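Local coordinates for protein diaminopimelate decarboxylase (Psychromonas ingrahamii, PDB 4XG1) that probably catalyses the pyridoxal-phosphate-dependent decarboxylation of meso-diaminopimelate to L-lysine, the last step of lysine biosynthesis, as a homodimer, at residues 153-158 and 212-217; 202-207 and 246-251; 241-246 and 279-284; 320-325 and 369-374. One frame throughout, in Å; residues are numbered along the deposited sequence.

Contact 1: residues 153-158 and 212-217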
# COMPACT_ATOMS: atom_id res chain seq x y z
N PRO B 153 -23.04 -2.34 18.04
CA PRO B 153 -23.75 -3.14 19.01
C PRO B 153 -22.88 -3.81 20.05
O PRO B 153 -21.68 -4.02 19.86
CB PRO B 153 -24.45 -4.19 18.16
CG PRO B 153 -23.91 -4.07 16.77
CD PRO B 153 -22.82 -3.06 16.76
N ASN B 154 -23.54 -4.23 21.11
CA ASN B 154 -22.92 -4.81 22.25
C ASN B 154 -23.03 -6.27 21.94
O ASN B 154 -23.89 -6.98 22.48
CB ASN B 154 -23.71 -4.46 23.51
CG ASN B 154 -25.23 -4.66 23.35
OD1 ASN B 154 -25.75 -5.66 23.82
ND2 ASN B 154 -25.95 -3.71 22.68
N ILE B 155 -22.20 -6.72 21.01
CA ILE B 155 -22.06 -8.14 20.74
C ILE B 155 -21.46 -8.81 22.00
O ILE B 155 -20.58 -8.24 22.66
CB ILE B 155 -21.16 -8.34 19.52
CG1 ILE B 155 -21.83 -7.73 18.26
CG2 ILE B 155 -20.73 -9.81 19.33
CD1 ILE B 155 -23.33 -8.01 18.06
N ASP B 156 -21.97 -9.99 22.34
CA ASP B 156 -21.46 -10.80 23.43
C ASP B 156 -20.03 -11.34 23.21
O ASP B 156 -19.75 -12.16 22.31
CB ASP B 156 -22.44 -11.94 23.66
CG ASP B 156 -22.00 -12.89 24.75
OD1 ASP B 156 -21.61 -12.43 25.84
OD2 ASP B 156 -22.06 -14.11 24.49
N ALA B 157 -19.14 -10.94 24.13
CA ALA B 157 -17.71 -11.17 23.97
C ALA B 157 -17.38 -12.59 24.25
O ALA B 157 -16.55 -13.18 23.59
CB ALA B 157 -16.93 -10.28 24.91
N GLY B 158 -18.06 -13.17 25.20
CA GLY B 158 -17.88 -14.61 25.46
C GLY B 158 -18.29 -15.52 24.33
O GLY B 158 -17.94 -16.69 24.33
N ILE B 212 -26.33 -11.90 12.95
CA ILE B 212 -27.64 -11.98 13.56
C ILE B 212 -27.64 -11.26 14.88
O ILE B 212 -28.50 -10.43 15.19
CB ILE B 212 -28.04 -13.44 13.81
CG1 ILE B 212 -28.08 -14.23 12.50
CG2 ILE B 212 -29.41 -13.48 14.45
CD1 ILE B 212 -28.99 -13.66 11.43
N GLU B 213 -26.67 -11.61 15.70
CA GLU B 213 -26.55 -10.92 16.98
C GLU B 213 -26.60 -9.42 16.81
O GLU B 213 -27.28 -8.73 17.55
CB GLU B 213 -25.29 -11.35 17.71
CG GLU B 213 -25.36 -10.88 19.16
CD GLU B 213 -24.44 -11.61 20.13
OE1 GLU B 213 -23.75 -12.61 19.76
OE2 GLU B 213 -24.42 -11.18 21.29
N ALA B 214 -25.90 -8.91 15.82
CA ALA B 214 -25.87 -7.48 15.53
C ALA B 214 -27.23 -6.95 15.08
O ALA B 214 -27.69 -5.88 15.53
CB ALA B 214 -24.83 -7.19 14.46
N LEU B 215 -27.86 -7.69 14.18
CA LEU B 215 -29.19 -7.34 13.75
C LEU B 215 -30.18 -7.18 14.93
O LEU B 215 -30.78 -6.09 15.14
CB LEU B 215 -29.70 -8.39 12.77
CG LEU B 215 -31.14 -8.28 12.31
CD1 LEU B 215 -31.42 -6.87 11.84
CD2 LEU B 215 -31.38 -9.27 11.22
N ASP B 216 -30.32 -8.25 15.71
CA ASP B 216 -31.17 -8.23 16.92
C ASP B 216 -31.02 -6.93 17.68
O ASP B 216 -32.01 -6.26 17.96
CB ASP B 216 -30.84 -9.42 17.82
CG ASP B 216 -31.31 -10.77 17.22
OD1 ASP B 216 -32.05 -10.75 16.20
OD2 ASP B 216 -30.92 -11.85 17.74
N LYS B 217 -29.81 -6.55 18.03
CA LYS B 217 -29.62 -5.38 18.91
C LYS B 217 -29.91 -4.11 18.24
O LYS B 217 -30.21 -3.11 18.89
CB LYS B 217 -28.20 -5.33 19.42
CG LYS B 217 -27.79 -6.74 19.82
CD LYS B 217 -27.65 -6.83 21.31
CE LYS B 217 -26.88 -8.08 21.59
NZ LYS B 217 -26.59 -8.19 23.03

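Contact 2: residues 202-207 and 246-251. With TME (propane), chain Q; LLP ((2S)-2-amino-6-[[3-hydroxy-2-methyl-5-(phosphonooxymethyl)pyridin-4-yl]methylideneamino]hexanoic acid), chain T.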
# COMPACT_ATOMS: atom_id res chain seq x y z
N GLY B 202 -17.07 -6.17 11.08
CA GLY B 202 -15.73 -6.59 10.79
C GLY B 202 -15.66 -7.11 9.38
O GLY B 202 -16.59 -6.96 8.60
N SER B 203 -14.55 -7.79 9.06
CA SER B 203 -14.36 -8.34 7.72
C SER B 203 -13.80 -9.73 7.80
O SER B 203 -13.26 -10.13 8.82
CB SER B 203 -13.43 -7.43 6.91
OG SER B 203 -13.51 -7.73 5.53
N GLN B 204 -13.97 -10.46 6.71
CA GLN B 204 -13.61 -11.89 6.66
C GLN B 204 -14.20 -12.66 7.86
O GLN B 204 -13.50 -13.40 8.53
CB GLN B 204 -12.06 -12.03 6.57
CG GLN B 204 -11.50 -13.42 6.34
CD GLN B 204 -12.15 -14.15 5.16
OE1 GLN B 204 -12.78 -13.53 4.30
NE2 GLN B 204 -11.96 -15.47 5.10
N LEU B 205 -15.49 -12.45 8.13
CA LEU B 205 -16.16 -13.20 9.16
C LEU B 205 -16.69 -14.51 8.56
O LEU B 205 -17.25 -14.49 7.47
CB LEU B 205 -17.29 -12.40 9.80
CG LEU B 205 -16.85 -11.06 10.38
CD1 LEU B 205 -17.99 -10.37 11.10
CD2 LEU B 205 -15.66 -11.22 11.33
N THR B 206 -16.48 -15.62 9.25
CA THR B 206 -16.79 -16.97 8.72
C THR B 206 -17.97 -17.67 9.40
O THR B 206 -18.17 -18.86 9.20
CB THR B 206 -15.54 -17.87 8.81
OG1 THR B 206 -15.08 -17.92 10.15
CG2 THR B 206 -14.38 -17.35 7.89
N GLU B 207 -18.75 -16.92 10.18
CA GLU B 207 -19.92 -17.41 10.93
C GLU B 207 -21.10 -16.47 10.69
O GLU B 207 -20.91 -15.24 10.61
CB GLU B 207 -19.62 -17.41 12.44
CG GLU B 207 -18.46 -18.32 12.86
CD GLU B 207 -18.97 -19.46 13.72
OE1 GLU B 207 -19.32 -19.21 14.91
OE2 GLU B 207 -19.04 -20.59 13.18
N ASP B 246 -8.09 -20.37 2.00
CA ASP B 246 -7.37 -21.62 2.24
C ASP B 246 -8.41 -22.73 2.50
O ASP B 246 -8.94 -23.33 1.56
CB ASP B 246 -6.41 -21.43 3.42
CG ASP B 246 -5.49 -22.65 3.67
OD1 ASP B 246 -5.61 -23.69 2.98
OD2 ASP B 246 -4.59 -22.56 4.55
N ASP B 247 -8.77 -22.91 3.78
CA ASP B 247 -9.59 -24.02 4.27
C ASP B 247 -10.89 -23.56 4.95
O ASP B 247 -11.64 -24.38 5.49
CB ASP B 247 -8.76 -24.88 5.24
CG ASP B 247 -8.27 -24.09 6.47
OD1 ASP B 247 -8.38 -22.85 6.47
OD2 ASP B 247 -7.75 -24.72 7.43
N GLU B 248 -11.19 -22.27 4.89
CA GLU B 248 -12.34 -21.71 5.59
C GLU B 248 -13.65 -22.14 4.91
O GLU B 248 -13.67 -22.39 3.70
CB GLU B 248 -12.27 -20.16 5.63
CG GLU B 248 -11.04 -19.58 6.31
CD GLU B 248 -9.86 -19.27 5.37
OE1 GLU B 248 -9.82 -19.72 4.21
OE2 GLU B 248 -8.92 -18.56 5.82
N THR B 249 -14.74 -22.13 5.66
CA THR B 249 -16.06 -22.44 5.11
C THR B 249 -17.05 -21.42 5.62
O THR B 249 -17.88 -21.73 6.48
CB THR B 249 -16.53 -23.83 5.58
OG1 THR B 249 -16.47 -23.90 7.01
CG2 THR B 249 -15.66 -24.95 4.98
N PRO B 250 -16.95 -20.18 5.14
CA PRO B 250 -17.93 -19.22 5.54
C PRO B 250 -19.28 -19.53 4.91
O PRO B 250 -19.36 -20.26 3.95
CB PRO B 250 -17.39 -17.90 4.97
CG PRO B 250 -16.57 -18.31 3.81
CD PRO B 250 -15.94 -19.60 4.24
N PRO B 251 -20.34 -18.98 5.50
CA PRO B 251 -21.62 -19.06 4.88
C PRO B 251 -21.54 -18.45 3.50
O PRO B 251 -20.98 -17.37 3.34
CB PRO B 251 -22.51 -18.16 5.77
CG PRO B 251 -21.77 -18.01 7.05
CD PRO B 251 -20.34 -18.16 6.72
C1 TME Q . -22.64 -19.77 13.62
C2 TME Q . -23.36 -19.52 12.30
C3 TME Q . -22.60 -20.03 11.04
N1 LLP T . -18.61 -1.37 4.74
C2 LLP T . -17.74 -0.72 5.51
C2' LLP T . -18.20 0.48 6.31
C3 LLP T . -16.34 -1.19 5.53
O3 LLP T . -15.42 -0.58 6.31
C4 LLP T . -15.97 -2.36 4.72
C4' LLP T . -14.58 -2.93 4.70
C5 LLP T . -17.03 -2.99 3.92
C6 LLP T . -18.30 -2.44 3.96
C5' LLP T . -16.77 -4.18 3.03
OP4 LLP T . -16.32 -5.28 3.72
P LLP T . -16.05 -6.71 3.04
OP1 LLP T . -15.23 -6.37 1.81
OP2 LLP T . -15.41 -7.62 4.12
OP3 LLP T . -17.41 -7.39 2.81
N LLP T . -7.74 -4.51 3.35
CA LLP T . -8.41 -5.63 4.12
CB LLP T . -9.93 -5.53 4.04
CG LLP T . -10.62 -4.83 5.19
CD LLP T . -11.62 -3.80 4.72
CE LLP T . -12.45 -3.28 5.91
NZ LLP T . -13.61 -2.41 5.63
C LLP T . -8.02 -6.95 3.49
O LLP T . -7.37 -7.00 2.46
OXT LLP T . -8.36 -8.02 3.96

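Contact 3: residues 241-246 and 279-284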
# COMPACT_ATOMS: atom_id res chain seq x y z
N LEU B 241 -18.91 -10.41 5.30
CA LEU B 241 -19.05 -11.81 5.06
C LEU B 241 -17.76 -12.33 4.40
O LEU B 241 -17.29 -11.77 3.37
CB LEU B 241 -20.27 -12.11 4.17
CG LEU B 241 -20.48 -13.59 3.81
CD1 LEU B 241 -20.75 -14.42 5.06
CD2 LEU B 241 -21.64 -13.74 2.83
N GLY B 242 -17.21 -13.39 4.98
CA GLY B 242 -15.92 -13.88 4.56
C GLY B 242 -15.96 -14.81 3.37
O GLY B 242 -17.03 -15.12 2.86
N VAL B 243 -14.78 -15.21 2.89
CA VAL B 243 -14.67 -16.09 1.75
C VAL B 243 -13.65 -17.16 2.04
O VAL B 243 -12.83 -17.02 2.95
CB VAL B 243 -14.27 -15.37 0.45
CG1 VAL B 243 -15.30 -14.33 0.07
CG2 VAL B 243 -12.88 -14.75 0.54
N PRO B 244 -13.67 -18.24 1.24
CA PRO B 244 -12.62 -19.28 1.31
C PRO B 244 -11.34 -18.88 0.61
O PRO B 244 -11.34 -18.72 -0.63
CB PRO B 244 -13.27 -20.49 0.60
CG PRO B 244 -14.27 -19.90 -0.34
CD PRO B 244 -14.80 -18.66 0.36
N TYR B 245 -10.28 -18.67 1.39
CA TYR B 245 -8.94 -18.40 0.88
C TYR B 245 -8.12 -19.69 0.85
O TYR B 245 -7.48 -20.01 -0.15
CB TYR B 245 -8.22 -17.34 1.75
CG TYR B 245 -8.67 -15.91 1.49
CD1 TYR B 245 -8.26 -15.23 0.33
CD2 TYR B 245 -9.51 -15.24 2.38
CE1 TYR B 245 -8.69 -13.94 0.08
CE2 TYR B 245 -9.94 -13.94 2.12
CZ TYR B 245 -9.52 -13.31 0.97
OH TYR B 245 -9.90 -12.02 0.72
N ASP B 246 -8.09 -20.37 2.00
CA ASP B 246 -7.37 -21.62 2.24
C ASP B 246 -8.41 -22.73 2.50
O ASP B 246 -8.94 -23.33 1.56
CB ASP B 246 -6.41 -21.43 3.42
CG ASP B 246 -5.49 -22.65 3.67
OD1 ASP B 246 -5.61 -23.69 2.98
OD2 ASP B 246 -4.59 -22.56 4.55
N ILE B 279 -18.19 -10.52 -2.88
CA ILE B 279 -18.42 -10.38 -4.32
C ILE B 279 -17.16 -10.54 -5.15
O ILE B 279 -17.18 -11.22 -6.16
CB ILE B 279 -19.13 -9.07 -4.65
CG1 ILE B 279 -20.54 -9.13 -4.08
CG2 ILE B 279 -19.17 -8.85 -6.16
CD1 ILE B 279 -21.27 -7.81 -4.17
N MET B 280 -16.07 -9.93 -4.75
CA MET B 280 -14.90 -9.82 -5.67
C MET B 280 -13.74 -10.74 -5.41
O MET B 280 -12.98 -11.01 -6.34
CB MET B 280 -14.37 -8.39 -5.64
CG MET B 280 -15.31 -7.38 -6.26
SD MET B 280 -15.62 -7.64 -8.00
CE MET B 280 -13.99 -7.94 -8.68
N ALA B 281 -13.57 -11.23 -4.19
CA ALA B 281 -12.32 -11.92 -3.85
C ALA B 281 -11.93 -12.97 -4.87
O ALA B 281 -10.88 -12.90 -5.50
CB ALA B 281 -12.39 -12.51 -2.49
N ASN B 282 -12.83 -13.91 -5.08
CA ASN B 282 -12.52 -15.03 -5.97
C ASN B 282 -12.99 -14.79 -7.40
O ASN B 282 -12.86 -15.68 -8.24
CB ASN B 282 -13.11 -16.31 -5.40
CG ASN B 282 -12.32 -16.81 -4.21
OD1 ASN B 282 -11.09 -16.92 -4.27
ND2 ASN B 282 -13.01 -17.09 -3.10
N ALA B 283 -13.45 -13.58 -7.69
CA ALA B 283 -13.67 -13.13 -9.07
C ALA B 283 -12.41 -12.64 -9.79
O ALA B 283 -12.50 -12.23 -10.95
CB ALA B 283 -14.72 -12.04 -9.14
N GLY B 284 -11.24 -12.71 -9.13
CA GLY B 284 -9.99 -12.31 -9.77
C GLY B 284 -8.78 -13.10 -9.33
O GLY B 284 -8.72 -13.63 -8.24

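Contact 4: residues 320-325 and 369-374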
# COMPACT_ATOMS: atom_id res chain seq x y z
N TRP B 320 -3.04 -15.82 3.57
CA TRP B 320 -2.71 -17.01 2.80
C TRP B 320 -3.52 -16.95 1.54
O TRP B 320 -4.70 -16.88 1.58
CB TRP B 320 -3.02 -18.28 3.58
CG TRP B 320 -2.33 -19.55 3.01
CD1 TRP B 320 -1.12 -20.07 3.40
CD2 TRP B 320 -2.80 -20.37 1.94
NE1 TRP B 320 -0.81 -21.16 2.62
CE2 TRP B 320 -1.82 -21.38 1.72
CE3 TRP B 320 -3.95 -20.35 1.15
CZ2 TRP B 320 -1.95 -22.37 0.75
CZ3 TRP B 320 -4.10 -21.35 0.17
CH2 TRP B 320 -3.09 -22.36 -0.01
N GLN B 321 -2.84 -16.89 0.42
CA GLN B 321 -3.46 -16.81 -0.87
C GLN B 321 -2.95 -18.02 -1.68
O GLN B 321 -1.74 -18.27 -1.74
CB GLN B 321 -3.01 -15.49 -1.50
CG GLN B 321 -4.17 -14.66 -2.01
CD GLN B 321 -4.62 -13.48 -1.19
OE1 GLN B 321 -3.99 -12.96 -0.29
NE2 GLN B 321 -5.79 -13.05 -1.54
N ASN B 322 -3.85 -18.83 -2.19
CA ASN B 322 -3.45 -20.04 -2.88
C ASN B 322 -2.67 -19.66 -4.15
O ASN B 322 -3.05 -18.73 -4.85
CB ASN B 322 -4.69 -20.87 -3.23
CG ASN B 322 -4.35 -22.29 -3.67
OD1 ASN B 322 -3.30 -22.84 -3.34
ND2 ASN B 322 -5.25 -22.90 -4.38
N ILE B 323 -1.60 -20.39 -4.43
CA ILE B 323 -0.75 -20.16 -5.59
C ILE B 323 -0.66 -21.47 -6.39
O ILE B 323 -0.15 -22.47 -5.88
CB ILE B 323 0.64 -19.71 -5.18
CG1 ILE B 323 0.53 -18.44 -4.31
CG2 ILE B 323 1.48 -19.44 -6.41
CD1 ILE B 323 1.86 -17.88 -3.81
N ILE B 324 -1.16 -21.45 -7.62
CA ILE B 324 -1.31 -22.62 -8.45
C ILE B 324 -0.68 -22.42 -9.83
O ILE B 324 -0.57 -21.30 -10.31
CB ILE B 324 -2.78 -22.99 -8.64
CG1 ILE B 324 -3.52 -21.93 -9.44
CG2 ILE B 324 -3.42 -23.18 -7.29
CD1 ILE B 324 -4.97 -22.26 -9.68
N PRO B 325 -0.28 -23.53 -10.50
CA PRO B 325 0.41 -23.43 -11.78
C PRO B 325 -0.58 -23.16 -12.89
O PRO B 325 -1.75 -23.40 -12.75
CB PRO B 325 1.06 -24.82 -11.94
CG PRO B 325 0.13 -25.74 -11.24
CD PRO B 325 -0.43 -24.94 -10.08
N VAL B 369 -0.36 -18.45 -10.79
CA VAL B 369 -1.63 -17.75 -10.62
C VAL B 369 -1.85 -17.69 -9.12
O VAL B 369 -1.80 -18.71 -8.44
CB VAL B 369 -2.76 -18.52 -11.31
CG1 VAL B 369 -4.12 -18.05 -10.84
CG2 VAL B 369 -2.66 -18.38 -12.81
N ILE B 370 -2.08 -16.48 -8.62
CA ILE B 370 -2.37 -16.26 -7.20
C ILE B 370 -3.84 -16.06 -7.15
O ILE B 370 -4.37 -15.13 -7.80
CB ILE B 370 -1.66 -15.01 -6.70
CG1 ILE B 370 -0.18 -15.19 -6.99
CG2 ILE B 370 -1.86 -14.81 -5.22
CD1 ILE B 370 0.55 -13.89 -7.05
N ARG B 371 -4.52 -16.92 -6.41
CA ARG B 371 -5.96 -16.87 -6.39
C ARG B 371 -6.48 -15.90 -5.35
O ARG B 371 -5.78 -15.54 -4.42
CB ARG B 371 -6.52 -18.25 -6.17
CG ARG B 371 -6.36 -19.15 -7.38
CD ARG B 371 -7.19 -20.44 -7.30
NE ARG B 371 -8.44 -20.27 -6.55
CZ ARG B 371 -9.61 -19.84 -7.04
NH1 ARG B 371 -9.74 -19.53 -8.33
NH2 ARG B 371 -10.65 -19.70 -6.20
N SER B 372 -7.72 -15.48 -5.53
CA SER B 372 -8.47 -14.76 -4.53
C SER B 372 -7.94 -13.37 -4.33
O SER B 372 -7.84 -12.88 -3.19
CB SER B 372 -8.45 -15.50 -3.18
OG SER B 372 -8.69 -16.88 -3.36
N THR B 373 -7.61 -12.73 -5.42
CA THR B 373 -6.98 -11.44 -5.37
C THR B 373 -7.86 -10.36 -5.99
O THR B 373 -7.41 -9.26 -6.29
CB THR B 373 -5.63 -11.45 -6.09
OG1 THR B 373 -5.84 -11.79 -7.45
CG2 THR B 373 -4.68 -12.39 -5.45
N GLY B 374 -9.14 -10.66 -6.15
CA GLY B 374 -10.05 -9.69 -6.74
C GLY B 374 -10.50 -8.60 -5.77
O GLY B 374 -11.06 -7.58 -6.20
O HOH W 1 -7.00 -18.37 -2.40

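Contact 1: residues 153-158 and 212-217
Lys-217 and Glu-213, one turn apart on helix 209-227, reach across to the loop 153-158 and take hold of it through its backbone as well as its side chains. This is the TIM-barrel domain: the loop leaves barrel strand 145-152 and leads to helix 161-169, while helix 209-227 follows the neighbouring strand 192-198. The lysine chain bends at chi2 (-111°) and then runs out extended, crossing the side chain of Asn-154 at a slant, with CD and CE passing beside the amide. NZ donates hydrogen bonds to both oxygens of that one residue, 3.0 Å to Asn-154 O and 2.8 Å to Asn-154 OD1. The two approaches differ: NZ lies only moderately tilted from the plane of the backbone carbonyl but well above the plane of the side-chain amide. Asn-154 is also the centre of an inverse gamma turn, so the ammonium group grips the chain where it bends.

Beside the polar pair, Pro-153 lays CG against Ala-214 CB at 4.0 Å, and Ile-155 pushes CD1 to within 3.5 Å of Ala-214 N. That methyl also lies against the aliphatic part of Glu-213. Leu-167 of helix 161-169 packs on both Pro-153 and Ile-155. Glu-213 is extended (chi1 -166°) and reaches past Ile-155 toward Asp-156, whose own carboxylate turns to Thr-159 OG1. The two acidic groups stay apart, and Asp-156 N gives its hydrogen to Glu-213 OE2 at 2.9 Å, from above the carboxylate plane.

Contact 2: residues 202-207 and 246-251
Thr-206 and Pro-250 bring their backbones unusually close, CA to CA only 4.1 Å, yet the two loops are joined here by packing alone. The carbonyl of Thr-206 faces the paired prolines: its O lies 3.4 Å from Pro-251 CD and 3.7 Å from Pro-250 CA. Neither proline has an N-H to offer it. The threonine side chain adds CG2 against Glu-248 CB at 4.2 Å. Pro-250 CB rests 3.9 Å from Thr-206 CA.

Both segments are loops that follow strands of the TIM barrel, 192-198 and 234-236, and lead into helices 209-227 and 253-262. The first also reaches the cofactor: Ser-203 OG donates to phosphate oxygen OP2 of the pyridoxal-lysine ligand at 2.4 Å, so short that its exact geometry is doubtful, and pairs with Arg-277 as well. Gln-204 extends toward Glu-248, but its NE2 is engaged by Val-243 O.

Glu-248 folds back at chi2 (93°), which turns its carboxylate toward the start of its own loop. There OE1 receives Asp-246 N at 2.9 Å on the syn lone pair, and it accepts Tyr-245 N too. At the outer end, Glu-207 OE1 lies 3.6 Å from C1 of a bound propane.

Contact 3: residues 241-246 and 279-284
CG2 of Val-243 meets two partners, Ala-281 CB and one face of the Tyr-245 ring, and that methyl does much of the packing here. Val-243 chi1 (-61°) sets CG1 anti to the carbonyl carbon and leaves CG2 between the backbone N and the carbonyl. From there CG2 touches Ala-281 CB at 3.8 Å. The same methyl sits 3.4 Å above the plane of the Tyr-245 ring, toward its rim.

The tyrosine, with CG anti to its carbonyl carbon (chi1 -77°), swings its ring back over Val-243 toward the alanine, and Tyr-245 OH ends 4.1 Å from Ala-281 CB. The hydroxyl's polar partner is Arg-277 NH1. Arg-277 is predicted to bind substrate, and the nearest side-chain atom of Tyr-245 is about 5 Å from the nearest atom of the bound pyridoxal-lysine ligand, which probably places the ring in the second shell of the active site.

The segments join two neighbouring elements of the TIM barrel, the loop after strand 234-236 and the residues that follow helix 277-280, just where the chain leaves the barrel for strand 284-294 of the other sheet.

Asn-282 makes the polar part of the contact. Its side chain leans toward the loop and crosses Pro-244 obliquely, with ND2 4.1 Å from both Pro-244 CG and Val-243 CB. A weak but straight hydrogen bond runs from Asn-282 ND2 to Pro-244 O at 3.4 Å, 165° at the hydrogen. OD1, at the other end of the amide, is hydrogen-bonded to Ser-372 OG, its stronger partner.

Contact 4: residues 320-325 and 369-374
Ile-324 and Val-369 satisfy each other's backbone twice over: Ile-324 N donates to Val-369 O and Val-369 N to Ile-324 O, both hydrogen bonds of 2.9 Å. One step on, Ile-323 and Ile-370 form the non-hydrogen-bonded pair of this antiparallel ladder. The third hydrogen bond runs from Arg-371 N to Asn-322 O at 2.8 Å.

Beyond the strands, side chains and water take over. Gln-321, bent at chi2 (102°), crosses Ile-370 at about a right angle and lays its CG beside the carbonyl of Arg-371. Its NE2 makes a short, poorly aligned and therefore weak bond to Ser-372 O, while OE1 accepts a weak one from Arg-313. A water accepts from Asn-322 N at 3.2 Å; its other leg, to Ser-372 OG, is implausibly short at 2.4 Å and so doubtful. Ile-324 CD1 lies 3.7 Å from Arg-371 CD, and the guanidinium beyond makes a salt bridge with Asp-2.

In the beta domain that accompanies the TIM barrel in this decarboxylase family, strand 323-325 thus pairs with one side of strand 367-371, and strand 284-294 pairs with the other. Leu-354 of strand 353-361 packs on Ile-370, while from strand 4-6 Tyr-6 meets Ile-324 and Phe-4 meets Arg-371.

Contacts 1 and 2 belong to the TIM-barrel domain, contact 3 lies at the barrel's edge, and contact 4 lies in the mixed beta sheet beside it. Contact 1 crosses contact 2 along the chain, and contact 2 crosses contact 3, so their segments interleave; contact 4 follows all three. Contacts 2 and 3 have centres 9 Å apart and share Asp-246, with Leu-205 hydrogen-bonded to Gly-242, and Gln-204 to Val-243. Contacts 3 and 4, centres 11 Å apart, touch through Asn-282 and Ser-372, linking barrel to sheet beside the cofactor site. Contacts 1 and 4 have centres 33 Å apart, but helix 209-227 follows directly on the phosphate-binding loop of contact 2.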